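Local coordinates for protein D-alanyl transferase DltD (Enterococcus faecium TX0133A04, PDB 6PFX) that probably transfers D-alanine in the D-alanylation of lipoteichoic acid, a polymer of the Gram-positive cell wall, at residues Arg212-Lys215 / Thr220-Ser223. Numbering follows the deposited sequence.
Sequences RLPK and TELS
Leu213 and Leu222 meet through one methyl each, CD2 of Leu213 lying 3.4 Å from CD2 of Leu222, somewhat closer than carbons usually pack. Both leucines hold CG anti to their own carbonyl carbon (chi1 -66° in Leu213, -71° in Leu222), which helps bring a CD2 methyl of each toward the other segment, although neither CB points directly at it; the two side chains cross at a slant. The same methyl of Leu222 also touches the proline ring, with Pro214 CD 3.7 Å from Leu222 CD2, and thus sits against two successive residues of the loop.

The setting is a helix-loop-helix connection, an example of how a short loop packs back on the first turn of the helix it leads into: residues 212-215 lie between helix 203-210 and helix 219-233, and Gln218 OE1 accepts a hydrogen bond from the backbone N of Glu221. Outside the pair, Leu213 also touches Val58 and Leu59 of helix 56-62, and Leu222 touches Leu355 of helix 351-365, so the contact bridges two other helices of this SGNH-hydrolase-like fold, its centre about 27 Å from the centre of the chain.

At the exposed Glu221 the contact becomes mixed in character. Extended beyond CG (chi2 175°), Glu221 runs alongside the ring of Pro214, the two side chains heading opposite ways. Its OE1 lies 3.8 Å from Pro214 CB and 3.9 Å from Pro214 CG, a van der Waals approach of a carboxylate oxygen to ring carbons.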
loop_
_atom_site.group_PDB
_atom_site.type_symbol
_atom_site.label_atom_id
_atom_site.label_comp_id
_atom_site.label_asym_id
_atom_site.label_seq_id
_atom_site.Cartn_x
_atom_site.Cartn_y
_atom_site.Cartn_z
ATOM N N ARG A 212 -6.886 21.274 -15.269
ATOM C CA ARG A 212 -5.577 21.876 -15.488
ATOM C C ARG A 212 -4.768 21.146 -16.544
ATOM O O ARG A 212 -3.725 21.658 -16.961
ATOM C CB ARG A 212 -4.821 21.922 -14.162
ATOM C CG ARG A 212 -5.644 22.567 -13.057
ATOM C CD ARG A 212 -4.970 22.433 -11.721
ATOM N NE ARG A 212 -3.758 23.237 -11.657
ATOM C CZ ARG A 212 -2.927 23.248 -10.622
ATOM N NH1 ARG A 212 -3.171 22.488 -9.566
ATOM N NH2 ARG A 212 -1.848 24.016 -10.650
ATOM N N LEU A 213 -5.246 20.012 -17.028
ATOM C CA LEU A 213 -4.490 19.157 -17.927
ATOM C C LEU A 213 -4.821 19.439 -19.385
ATOM O O LEU A 213 -5.908 19.928 -19.707
ATOM C CB LEU A 213 -4.835 17.699 -17.633
ATOM C CG LEU A 213 -4.395 17.184 -16.264
ATOM C CD1 LEU A 213 -5.032 15.841 -15.965
ATOM C CD2 LEU A 213 -2.867 17.106 -16.209
ATOM N N PRO A 214 -3.913 19.100 -20.302
ATOM C CA PRO A 214 -4.220 19.255 -21.730
ATOM C C PRO A 214 -5.289 18.270 -22.178
ATOM O O PRO A 214 -5.401 17.163 -21.647
ATOM C CB PRO A 214 -2.886 18.942 -22.424
ATOM C CG PRO A 214 -1.854 18.953 -21.348
ATOM C CD PRO A 214 -2.552 18.579 -20.083
ATOM N N LYS A 215 -6.061 18.685 -23.193
ATOM C CA LYS A 215 -7.129 17.840 -23.719
ATOM C C LYS A 215 -6.592 16.490 -24.175
ATOM O O LYS A 215 -7.245 15.455 -23.991
ATOM C CB LYS A 215 -7.800 18.520 -24.915
ATOM C CG LYS A 215 -8.682 19.712 -24.596
ATOM C CD LYS A 215 -9.341 20.234 -25.878
ATOM C CE LYS A 215 -10.243 21.435 -25.622
ATOM N NZ LYS A 215 -10.873 21.940 -26.882
ATOM N N THR A 220 5.290 14.952 -22.437
ATOM C CA THR A 220 6.222 16.057 -22.218
ATOM C C THR A 220 5.483 17.332 -21.829
ATOM O O THR A 220 5.956 18.079 -20.967
ATOM C CB THR A 220 7.085 16.298 -23.453
ATOM O OG1 THR A 220 7.850 15.125 -23.735
ATOM C CG2 THR A 220 8.065 17.465 -23.247
ATOM N N GLU A 221 4.342 17.620 -22.470
ATOM C CA GLU A 221 3.498 18.710 -21.982
ATOM C C GLU A 221 3.172 18.508 -20.510
ATOM O O GLU A 221 3.223 19.457 -19.712
ATOM C CB GLU A 221 2.210 18.786 -22.807
ATOM C CG GLU A 221 2.478 19.128 -24.264
ATOM C CD GLU A 221 1.246 19.091 -25.148
ATOM O OE1 GLU A 221 0.147 18.756 -24.655
ATOM O OE2 GLU A 221 1.388 19.393 -26.353
ATOM N N LEU A 222 2.837 17.270 -20.132
ATOM C CA LEU A 222 2.524 16.971 -18.739
ATOM C C LEU A 222 3.740 17.163 -17.841
ATOM O O LEU A 222 3.616 17.698 -16.738
ATOM C CB LEU A 222 1.968 15.553 -18.597
ATOM C CG LEU A 222 0.569 15.320 -19.147
ATOM C CD1 LEU A 222 0.187 13.864 -19.082
ATOM C CD2 LEU A 222 -0.441 16.127 -18.373
ATOM N N SER A 223 4.921 16.729 -18.296
ATOM C CA SER A 223 6.144 16.914 -17.523
ATOM C C SER A 223 6.440 18.392 -17.306
ATOM O O SER A 223 6.793 18.808 -16.195
ATOM C CB SER A 223 7.296 16.242 -18.267
ATOM O OG SER A 223 8.527 16.460 -17.612
#